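Local coordinates for ABC transporter sugar binding protein (Xanthomonas axonopodis pv. citri, PDB 3UOR), which probably binds maltose or related malto-sugars in the periplasm and delivers them to an ABC transporter for import, at residues Arg207-Asp213 with Pro372-Trp377; Val250-Phe255 with Glu271-Pro277. One frame throughout, in Å; residues are numbered along the deposited sequence.

Contact 1 and contact 2 lie on opposite sides of the centre of a single chain, which probably adopts the two-lobed periplasmic binding-protein fold of its family. Their centres are about 37 Å apart and their nearest atoms about 22 Å, so the two sites do not touch. Contact 2 is nested in sequence between the halves of contact 1. It pairs helix 250-256 with helix 267-275, which precede and follow strand 259-264 along the chain. Contact 1 sets the hairpin of strands 209-210 and 215-216 against the loop before helix 377-394, joining the middle of the chain to its C-terminal helices. Both belong to the scaffold, and neither is identified as the sugar site.

Contact 1: Arg207-Asp213 with Pro372-Trp377; sequences RLLRDHD and PKVLEW
Leu209 and Arg207, at the start of a small beta-hairpin (strands 209-210 and 215-216), close around Pro372 in the loop that leads into helix 377-394. Leu209 CD1 lies 3.7 Å from Pro372 CB and 3.9 Å from Val374 CG2. It meets the valine tip to tip, so a single methyl serves two neighbours. Leu208 turns to the indole of Trp377, where its CD1 stands 3.9 Å from CH2 at the ring edge, in the ring plane. The proline is held between two flat groups: its CG lies over the centre of the Arg207 guanidinium, and its CD lies over one face of the Trp377 ring, toward the rim. Arg207 NH2 also approaches Pro372 CA to 3.5 Å, without a polar bond between the segments.

What fixes the guanidinium is a side-on salt bridge within its own hairpin. Asp213 supplies the carboxylate, with Arg207 NE to Asp213 OD1 at 2.8 Å and NH2 to OD2 at 2.9 Å. Both oxygens use their syn lone pairs and lie close to the guanidinium plane, and the bonds are nearly straight (166° and 171°). The extended Arg207 chain, with CG opposite the backbone N (chi1 -165°), carries the group to this position. Positive phi values at Asp211, His212 and Asp213 bring the carboxylate back to it, while Asp213 CB rests 3.8 Å from Val374 CG1.

Farther out, Lys373 NZ bonds to Leu130 O, and Val409 of helix 398-412 backs Leu209. Lys373 centres an inverse gamma turn, followed by a type I turn from Val374 to Trp377 that places Glu376 at the N-cap of helix 377-394. Closing that second turn, Trp377 N bonds to Val374 O at 3.0 Å.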
ATOM      1  N   ARG A 207      17.007  -3.323   6.580  1.00 35.63           N
ATOM      2  CA  ARG A 207      16.349  -3.571   5.313  1.00 42.76           C
ATOM      3  C   ARG A 207      16.023  -5.077   5.214  1.00 38.80           C
ATOM      4  O   ARG A 207      16.750  -5.902   5.762  1.00 34.00           O
ATOM      5  CB  ARG A 207      17.332  -3.153   4.227  1.00 55.14           C
ATOM      6  CG  ARG A 207      16.790  -2.972   2.834  1.00 55.96           C
ATOM      7  CD  ARG A 207      17.942  -2.576   1.901  1.00 53.26           C
ATOM      8  NE  ARG A 207      17.497  -2.464   0.523  1.00 47.28           N
ATOM      9  CZ  ARG A 207      16.573  -1.606   0.116  1.00 45.94           C
ATOM     10  NH1 ARG A 207      16.015  -0.777   0.990  1.00 55.79           N
ATOM     11  NH2 ARG A 207      16.217  -1.563  -1.164  1.00 54.07           N
ATOM     12  N   LEU A 208      14.929  -5.424   4.541  1.00 31.06           N
ATOM     13  CA  LEU A 208      14.524  -6.822   4.377  1.00 31.86           C
ATOM     14  C   LEU A 208      15.395  -7.616   3.395  1.00 34.40           C
ATOM     15  O   LEU A 208      15.345  -8.847   3.378  1.00 34.55           O
ATOM     16  CB  LEU A 208      13.056  -6.900   3.972  1.00 26.86           C
ATOM     17  CG  LEU A 208      12.100  -6.636   5.133  1.00 30.30           C
ATOM     18  CD1 LEU A 208      10.665  -6.605   4.663  1.00 31.41           C
ATOM     19  CD2 LEU A 208      12.281  -7.699   6.218  1.00 30.70           C
ATOM     20  N   LEU A 209      16.179  -6.927   2.566  1.00 36.22           N
ATOM     21  CA  LEU A 209      17.176  -7.600   1.715  1.00 29.05           C
ATOM     22  C   LEU A 209      18.538  -7.019   2.050  1.00 38.69           C
ATOM     23  O   LEU A 209      18.625  -5.980   2.703  1.00 41.16           O
ATOM     24  CB  LEU A 209      16.880  -7.363   0.229  1.00 27.27           C
ATOM     25  CG  LEU A 209      15.512  -7.826  -0.271  1.00 26.72           C
ATOM     26  CD1 LEU A 209      15.400  -7.549  -1.771  1.00 19.81           C
ATOM     27  CD2 LEU A 209      15.340  -9.327   0.024  1.00 22.06           C
ATOM     28  N   ARG A 210      19.603  -7.668   1.608  1.00 35.50           N
ATOM     29  CA  ARG A 210      20.936  -7.169   1.917  1.00 35.16           C
ATOM     30  C   ARG A 210      21.871  -7.366   0.746  1.00 39.94           C
ATOM     31  O   ARG A 210      21.553  -8.085  -0.206  1.00 36.00           O
ATOM     32  CB  ARG A 210      21.518  -7.881   3.137  1.00 34.12           C
ATOM     33  CG  ARG A 210      21.648  -9.403   2.929  1.00 38.83           C
ATOM     34  CD  ARG A 210      22.075 -10.121   4.200  1.00 37.73           C
ATOM     35  NE  ARG A 210      22.082 -11.560   3.993  1.00 39.46           N
ATOM     36  CZ  ARG A 210      23.079 -12.219   3.417  1.00 42.61           C
ATOM     37  NH1 ARG A 210      24.150 -11.553   3.003  1.00 41.70           N
ATOM     38  NH2 ARG A 210      23.001 -13.539   3.246  1.00 40.12           N
ATOM     39  N   ASP A 211      23.028  -6.716   0.837  1.00 37.95           N
ATOM     40  CA  ASP A 211      24.116  -6.885  -0.116  1.00 42.29           C
ATOM     41  C   ASP A 211      23.654  -6.650  -1.553  1.00 44.86           C
ATOM     42  O   ASP A 211      23.586  -7.577  -2.363  1.00 43.48           O
ATOM     43  CB  ASP A 211      24.772  -8.260   0.050  1.00 45.80           C
ATOM     44  CG  ASP A 211      25.996  -8.428  -0.834  1.00 66.87           C
ATOM     45  OD1 ASP A 211      26.315  -9.577  -1.212  1.00 75.32           O
ATOM     46  OD2 ASP A 211      26.642  -7.409  -1.159  1.00 75.03           O
ATOM     47  N   HIS A 212      23.340  -5.397  -1.845  1.00 45.67           N
ATOM     48  CA  HIS A 212      22.889  -4.972  -3.162  1.00 47.69           C
ATOM     49  C   HIS A 212      21.564  -5.621  -3.499  1.00 46.17           C
ATOM     50  O   HIS A 212      21.229  -5.814  -4.674  1.00 38.33           O
ATOM     51  CB  HIS A 212      23.937  -5.269  -4.234  1.00 46.27           C
ATOM     52  CG  HIS A 212      25.203  -4.498  -4.058  1.00 53.29           C
ATOM     53  ND1 HIS A 212      26.341  -5.053  -3.512  1.00 56.10           N
ATOM     54  CD2 HIS A 212      25.505  -3.206  -4.329  1.00 55.33           C
ATOM     55  CE1 HIS A 212      27.296  -4.140  -3.475  1.00 59.03           C
ATOM     56  NE2 HIS A 212      26.815  -3.012  -3.967  1.00 59.02           N
ATOM     57  N   ASP A 213      20.805  -5.911  -2.447  1.00 39.42           N
ATOM     58  CA  ASP A 213      19.499  -6.542  -2.580  1.00 37.81           C
ATOM     59  C   ASP A 213      19.613  -7.862  -3.332  1.00 36.62           C
ATOM     60  O   ASP A 213      18.686  -8.275  -4.007  1.00 41.26           O
ATOM     61  CB  ASP A 213      18.513  -5.606  -3.260  1.00 33.12           C
ATOM     62  CG  ASP A 213      18.092  -4.452  -2.358  1.00 41.53           C
ATOM     63  OD1 ASP A 213      18.438  -4.456  -1.154  1.00 34.94           O
ATOM     64  OD2 ASP A 213      17.404  -3.543  -2.850  1.00 46.48           O
ATOM     65  N   PRO A 372      11.907  -2.895  -0.839  1.00 29.72           N
ATOM     66  CA  PRO A 372      13.094  -2.956  -1.701  1.00 29.33           C
ATOM     67  C   PRO A 372      12.695  -2.993  -3.170  1.00 38.67           C
ATOM     68  O   PRO A 372      11.749  -3.671  -3.499  1.00 39.67           O
ATOM     69  CB  PRO A 372      13.775  -4.256  -1.259  1.00 31.02           C
ATOM     70  CG  PRO A 372      13.403  -4.355   0.190  1.00 28.13           C
ATOM     71  CD  PRO A 372      11.973  -3.898   0.242  1.00 26.36           C
ATOM     72  N   LYS A 373      13.374  -2.238  -4.028  1.00 44.27           N
ATOM     73  CA  LYS A 373      12.917  -2.076  -5.405  1.00 47.91           C
ATOM     74  C   LYS A 373      13.491  -3.122  -6.352  1.00 53.19           C
ATOM     75  O   LYS A 373      14.189  -2.787  -7.308  1.00 63.85           O
ATOM     76  CB  LYS A 373      13.229  -0.676  -5.937  1.00 42.88           C
ATOM     77  CG  LYS A 373      12.348   0.423  -5.382  1.00 52.85           C
ATOM     78  CD  LYS A 373      13.177   1.283  -4.459  1.00 61.47           C
ATOM     79  CE  LYS A 373      12.609   2.673  -4.317  1.00 43.48           C
ATOM     80  NZ  LYS A 373      13.726   3.633  -4.508  1.00 43.25           N
ATOM     81  N   VAL A 374      13.180  -4.384  -6.082  1.00 40.21           N
ATOM     82  CA  VAL A 374      13.558  -5.470  -6.977  1.00 34.30           C
ATOM     83  C   VAL A 374      12.341  -6.059  -7.659  1.00 34.87           C
ATOM     84  O   VAL A 374      11.254  -6.182  -7.094  1.00 36.50           O
ATOM     85  CB  VAL A 374      14.314  -6.571  -6.241  1.00 35.36           C
ATOM     86  CG1 VAL A 374      15.590  -5.999  -5.642  1.00 36.68           C
ATOM     87  CG2 VAL A 374      13.433  -7.196  -5.146  1.00 30.73           C
ATOM     88  N   LEU A 375      12.541  -6.391  -8.916  1.00 38.24           N
ATOM     89  CA  LEU A 375      11.557  -7.039  -9.754  1.00 37.52           C
ATOM     90  C   LEU A 375      10.915  -8.259  -9.049  1.00 39.95           C
ATOM     91  O   LEU A 375       9.712  -8.498  -9.163  1.00 37.56           O
ATOM     92  CB  LEU A 375      12.299  -7.438 -11.026  1.00 37.58           C
ATOM     93  CG  LEU A 375      11.683  -8.178 -12.162  1.00 56.11           C
ATOM     94  CD1 LEU A 375      12.542  -7.870 -13.371  1.00 60.79           C
ATOM     95  CD2 LEU A 375      11.690  -9.646 -11.812  1.00 59.86           C
ATOM     96  N   GLU A 376      11.699  -8.998  -8.273  1.00 30.81           N
ATOM     97  CA  GLU A 376      11.171 -10.207  -7.631  1.00 41.25           C
ATOM     98  C   GLU A 376      10.495  -9.993  -6.269  1.00 41.22           C
ATOM     99  O   GLU A 376      10.165 -10.959  -5.559  1.00 34.24           O
ATOM    100  CB  GLU A 376      12.224 -11.323  -7.594  1.00 39.78           C
ATOM    101  CG  GLU A 376      13.644 -10.885  -7.340  1.00 47.18           C
ATOM    102  CD  GLU A 376      14.343 -10.228  -8.545  1.00 43.24           C
ATOM    103  OE1 GLU A 376      14.737 -10.909  -9.517  1.00 37.59           O
ATOM    104  OE2 GLU A 376      14.547  -9.009  -8.487  1.00 44.30           O
ATOM    105  N   TRP A 377      10.250  -8.731  -5.926  1.00 30.37           N
ATOM    106  CA  TRP A 377       9.634  -8.406  -4.636  1.00 30.47           C
ATOM    107  C   TRP A 377       8.289  -9.110  -4.382  1.00 34.77           C
ATOM    108  O   TRP A 377       8.052  -9.611  -3.296  1.00 31.76           O
ATOM    109  CB  TRP A 377       9.485  -6.883  -4.413  1.00 27.67           C
ATOM    110  CG  TRP A 377       8.949  -6.636  -3.055  1.00 25.48           C
ATOM    111  CD1 TRP A 377       7.691  -6.203  -2.726  1.00 23.41           C
ATOM    112  CD2 TRP A 377       9.618  -6.910  -1.819  1.00 24.02           C
ATOM    113  NE1 TRP A 377       7.565  -6.146  -1.357  1.00 23.34           N
ATOM    114  CE2 TRP A 377       8.731  -6.593  -0.784  1.00 23.55           C
ATOM    115  CE3 TRP A 377      10.899  -7.365  -1.493  1.00 24.50           C
ATOM    116  CZ2 TRP A 377       9.082  -6.717   0.559  1.00 28.32           C
ATOM    117  CZ3 TRP A 377      11.243  -7.491  -0.185  1.00 25.87           C
ATOM    118  CH2 TRP A 377      10.342  -7.168   0.840  1.00 33.22           C
TER

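Contact 2: Val250-Phe255 with Glu271-Pro277; sequences VWYEFF and EFKLRQP
Segments 250-255 and 271-275 cross as helices at -61° with their axes 9.8 Å apart at closest approach, and the backbones come nearest at the CA atoms of Trp251 and Phe272. The interface is a knob-into-hole with an aromatic cluster at its core: Phe272 sits among Val250, Trp251, Phe254 and Phe255. Trp251 turns its five-membered ring edge-on to the Phe272 face, centroids 4.6 Å apart and planes at 87°, with CD1 over the centre of the ring. Phe272 in turn presents its own edge, through CE1, to the face of Phe254, centroids again 4.6 Å apart but planes at 55°. Phe272 also turns its edge to the face of Phe255, an offset edge-to-face pair with centroids 5.6 Å apart.

Beyond the helix end, Pro277 CD makes a CH-pi contact over one face of Phe255, 3.7 Å from the ring centroid, while Phe254 covers the other. Trp284 of strand 284-287 meets both Phe255 and Phe272.

One face of Trp251 takes both Glu271 CB and the Arg275 guanidinium, while Val250 CG2 lies against the other. Arg275 CZ makes an off-centre cation-pi contact, 4.2 Å from the six-membered ring centroid. Its own helix holds it: Arg275 NH1 makes a salt-bridging hydrogen bond to Glu271 OE1 at 2.8 Å, from the anti side and somewhat out of the carboxylate plane, and another, near the guanidinium plane, to Glu271 O at 3.0 Å.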
ATOM      1  N   VAL A 250     -16.071  -9.102   7.000  1.00 48.58           N
ATOM      2  CA  VAL A 250     -15.194  -8.333   7.887  1.00 48.69           C
ATOM      3  C   VAL A 250     -15.906  -7.147   8.506  1.00 53.21           C
ATOM      4  O   VAL A 250     -15.637  -6.793   9.645  1.00 55.37           O
ATOM      5  CB  VAL A 250     -13.883  -7.879   7.214  1.00 50.85           C
ATOM      6  CG1 VAL A 250     -13.065  -9.094   6.770  1.00 47.94           C
ATOM      7  CG2 VAL A 250     -14.168  -6.943   6.035  1.00 52.55           C
ATOM      8  N   TRP A 251     -16.841  -6.551   7.776  1.00 48.61           N
ATOM      9  CA  TRP A 251     -17.531  -5.377   8.305  1.00 44.42           C
ATOM     10  C   TRP A 251     -18.554  -5.737   9.377  1.00 52.84           C
ATOM     11  O   TRP A 251     -18.610  -5.104  10.438  1.00 50.92           O
ATOM     12  CB  TRP A 251     -18.139  -4.547   7.169  1.00 45.90           C
ATOM     13  CG  TRP A 251     -17.121  -4.282   6.109  1.00 50.57           C
ATOM     14  CD1 TRP A 251     -16.010  -3.489   6.218  1.00 50.96           C
ATOM     15  CD2 TRP A 251     -17.085  -4.840   4.788  1.00 54.35           C
ATOM     16  NE1 TRP A 251     -15.294  -3.517   5.046  1.00 48.78           N
ATOM     17  CE2 TRP A 251     -15.931  -4.334   4.152  1.00 45.80           C
ATOM     18  CE3 TRP A 251     -17.922  -5.711   4.080  1.00 61.16           C
ATOM     19  CZ2 TRP A 251     -15.599  -4.658   2.842  1.00 51.78           C
ATOM     20  CZ3 TRP A 251     -17.586  -6.041   2.786  1.00 63.51           C
ATOM     21  CH2 TRP A 251     -16.430  -5.515   2.177  1.00 60.93           C
ATOM     22  N   TYR A 252     -19.349  -6.770   9.130  1.00 59.51           N
ATOM     23  CA  TYR A 252     -20.338  -7.174  10.122  1.00 60.14           C
ATOM     24  C   TYR A 252     -19.714  -7.769  11.377  1.00 51.31           C
ATOM     25  O   TYR A 252     -20.127  -7.436  12.481  1.00 53.64           O
ATOM     26  CB  TYR A 252     -21.389  -8.087   9.506  1.00 82.74           C
ATOM     27  CG  TYR A 252     -22.236  -7.324   8.516  1.00110.05           C
ATOM     28  CD1 TYR A 252     -22.856  -6.128   8.887  1.00116.29           C
ATOM     29  CD2 TYR A 252     -22.400  -7.774   7.207  1.00119.71           C
ATOM     30  CE1 TYR A 252     -23.626  -5.412   7.993  1.00119.18           C
ATOM     31  CE2 TYR A 252     -23.171  -7.060   6.302  1.00123.59           C
ATOM     32  CZ  TYR A 252     -23.779  -5.882   6.704  1.00126.09           C
ATOM     33  OH  TYR A 252     -24.548  -5.168   5.819  1.00133.89           O
ATOM     34  N   GLU A 253     -18.699  -8.613  11.217  1.00 45.94           N
ATOM     35  CA  GLU A 253     -17.984  -9.141  12.377  1.00 51.01           C
ATOM     36  C   GLU A 253     -17.430  -8.012  13.250  1.00 49.21           C
ATOM     37  O   GLU A 253     -17.488  -8.073  14.485  1.00 47.49           O
ATOM     38  CB  GLU A 253     -16.868 -10.089  11.942  1.00 47.60           C
ATOM     39  CG  GLU A 253     -17.362 -11.354  11.251  1.00 58.08           C
ATOM     40  CD  GLU A 253     -18.105 -12.306  12.186  1.00 74.75           C
ATOM     41  OE1 GLU A 253     -18.141 -13.515  11.872  1.00 87.90           O
ATOM     42  OE2 GLU A 253     -18.643 -11.859  13.228  1.00 69.78           O
ATOM     43  N   PHE A 254     -16.906  -6.978  12.599  1.00 46.70           N
ATOM     44  CA  PHE A 254     -16.368  -5.809  13.289  1.00 41.62           C
ATOM     45  C   PHE A 254     -17.467  -5.136  14.106  1.00 46.34           C
ATOM     46  O   PHE A 254     -17.305  -4.909  15.311  1.00 42.34           O
ATOM     47  CB  PHE A 254     -15.769  -4.853  12.256  1.00 37.89           C
ATOM     48  CG  PHE A 254     -15.268  -3.542  12.814  1.00 42.67           C
ATOM     49  CD1 PHE A 254     -13.968  -3.413  13.269  1.00 41.89           C
ATOM     50  CD2 PHE A 254     -16.075  -2.411  12.795  1.00 46.40           C
ATOM     51  CE1 PHE A 254     -13.493  -2.179  13.731  1.00 39.65           C
ATOM     52  CE2 PHE A 254     -15.611  -1.179  13.263  1.00 37.24           C
ATOM     53  CZ  PHE A 254     -14.324  -1.062  13.726  1.00 35.32           C
ATOM     54  N   PHE A 255     -18.594  -4.839  13.461  1.00 45.33           N
ATOM     55  CA  PHE A 255     -19.713  -4.189  14.149  1.00 49.54           C
ATOM     56  C   PHE A 255     -20.461  -5.147  15.098  1.00 56.65           C
ATOM     57  O   PHE A 255     -21.240  -4.718  15.950  1.00 56.57           O
ATOM     58  CB  PHE A 255     -20.678  -3.561  13.142  1.00 44.69           C
ATOM     59  CG  PHE A 255     -20.121  -2.346  12.444  1.00 48.48           C
ATOM     60  CD1 PHE A 255     -19.651  -1.271  13.171  1.00 48.02           C
ATOM     61  CD2 PHE A 255     -20.088  -2.277  11.067  1.00 51.00           C
ATOM     62  CE1 PHE A 255     -19.137  -0.157  12.538  1.00 47.16           C
ATOM     63  CE2 PHE A 255     -19.585  -1.161  10.429  1.00 51.40           C
ATOM     64  CZ  PHE A 255     -19.111  -0.102  11.166  1.00 43.87           C
ATOM     65  N   GLU A 271     -16.823   1.286   3.042  1.00 54.63           N
ATOM     66  CA  GLU A 271     -17.530   0.040   3.320  1.00 44.56           C
ATOM     67  C   GLU A 271     -18.073  -0.026   4.731  1.00 49.25           C
ATOM     68  O   GLU A 271     -19.189  -0.499   4.937  1.00 51.23           O
ATOM     69  CB  GLU A 271     -16.630  -1.150   3.029  1.00 44.27           C
ATOM     70  CG  GLU A 271     -16.159  -1.162   1.590  1.00 45.54           C
ATOM     71  CD  GLU A 271     -17.317  -1.058   0.621  1.00 64.94           C
ATOM     72  OE1 GLU A 271     -18.361  -1.698   0.865  1.00 67.58           O
ATOM     73  OE2 GLU A 271     -17.196  -0.327  -0.382  1.00 80.89           O
ATOM     74  N   PHE A 272     -17.295   0.440   5.706  1.00 46.37           N
ATOM     75  CA  PHE A 272     -17.776   0.449   7.085  1.00 43.89           C
ATOM     76  C   PHE A 272     -18.892   1.481   7.234  1.00 56.09           C
ATOM     77  O   PHE A 272     -19.869   1.250   7.946  1.00 50.40           O
ATOM     78  CB  PHE A 272     -16.660   0.792   8.077  1.00 42.30           C
ATOM     79  CG  PHE A 272     -15.763  -0.367   8.434  1.00 44.56           C
ATOM     80  CD1 PHE A 272     -16.232  -1.418   9.198  1.00 50.82           C
ATOM     81  CD2 PHE A 272     -14.446  -0.382   8.040  1.00 50.99           C
ATOM     82  CE1 PHE A 272     -15.398  -2.467   9.547  1.00 51.79           C
ATOM     83  CE2 PHE A 272     -13.613  -1.437   8.381  1.00 53.05           C
ATOM     84  CZ  PHE A 272     -14.084  -2.469   9.132  1.00 49.52           C
ATOM     85  N   LYS A 273     -18.732   2.632   6.585  1.00 54.63           N
ATOM     86  CA  LYS A 273     -19.756   3.663   6.638  1.00 57.48           C
ATOM     87  C   LYS A 273     -21.094   3.084   6.207  1.00 62.21           C
ATOM     88  O   LYS A 273     -22.113   3.303   6.864  1.00 61.96           O
ATOM     89  CB  LYS A 273     -19.400   4.842   5.741  1.00 59.64           C
ATOM     90  CG  LYS A 273     -18.469   5.872   6.359  1.00 61.17           C
ATOM     91  CD  LYS A 273     -18.161   6.962   5.333  1.00 65.38           C
ATOM     92  CE  LYS A 273     -17.196   8.024   5.849  1.00 68.16           C
ATOM     93  NZ  LYS A 273     -16.550   8.775   4.707  1.00 71.77           N
ATOM     94  N   LEU A 274     -21.085   2.331   5.110  1.00 57.02           N
ATOM     95  CA  LEU A 274     -22.316   1.776   4.559  1.00 56.07           C
ATOM     96  C   LEU A 274     -23.007   0.769   5.478  1.00 63.40           C
ATOM     97  O   LEU A 274     -24.229   0.634   5.455  1.00 69.34           O
ATOM     98  CB  LEU A 274     -22.044   1.109   3.217  1.00 55.56           C
ATOM     99  CG  LEU A 274     -21.655   1.998   2.040  1.00 56.52           C
ATOM    100  CD1 LEU A 274     -21.570   1.142   0.798  1.00 56.60           C
ATOM    101  CD2 LEU A 274     -22.673   3.116   1.854  1.00 67.16           C
ATOM    102  N   ARG A 275     -22.232   0.057   6.282  1.00 57.15           N
ATOM    103  CA  ARG A 275     -22.782  -1.040   7.067  1.00 58.44           C
ATOM    104  C   ARG A 275     -22.893  -0.694   8.545  1.00 59.48           C
ATOM    105  O   ARG A 275     -23.394  -1.477   9.348  1.00 63.23           O
ATOM    106  CB  ARG A 275     -21.955  -2.311   6.846  1.00 52.45           C
ATOM    107  CG  ARG A 275     -21.861  -2.695   5.372  1.00 51.44           C
ATOM    108  CD  ARG A 275     -20.916  -3.862   5.168  1.00 56.01           C
ATOM    109  NE  ARG A 275     -20.997  -4.367   3.805  1.00 55.18           N
ATOM    110  CZ  ARG A 275     -20.635  -3.672   2.734  1.00 63.64           C
ATOM    111  NH1 ARG A 275     -20.168  -2.440   2.871  1.00 66.81           N
ATOM    112  NH2 ARG A 275     -20.747  -4.205   1.522  1.00 62.42           N
ATOM    113  N   GLN A 276     -22.406   0.487   8.885  1.00 57.14           N
ATOM    114  CA  GLN A 276     -22.557   1.090  10.202  1.00 59.87           C
ATOM    115  C   GLN A 276     -24.004   0.941  10.697  1.00 65.56           C
ATOM    116  O   GLN A 276     -24.904   1.631  10.212  1.00 64.63           O
ATOM    117  CB  GLN A 276     -22.223   2.568  10.025  1.00 71.49           C
ATOM    118  CG  GLN A 276     -22.031   3.425  11.242  1.00 78.11           C
ATOM    119  CD  GLN A 276     -21.539   4.803  10.827  1.00 81.80           C
ATOM    120  OE1 GLN A 276     -20.787   5.462  11.546  1.00 86.78           O
ATOM    121  NE2 GLN A 276     -21.941   5.229   9.637  1.00 77.44           N
ATOM    122  N   PRO A 277     -24.241   0.043  11.663  1.00 64.82           N
ATOM    123  CA  PRO A 277     -25.619  -0.137  12.148  1.00 71.75           C
ATOM    124  C   PRO A 277     -26.109   1.084  12.938  1.00 77.85           C
ATOM    125  O   PRO A 277     -25.311   1.720  13.615  1.00 73.42           O
ATOM    126  CB  PRO A 277     -25.517  -1.371  13.053  1.00 69.91           C
ATOM    127  CG  PRO A 277     -24.104  -1.380  13.527  1.00 65.81           C
ATOM    128  CD  PRO A 277     -23.269  -0.770  12.417  1.00 63.78           C
TER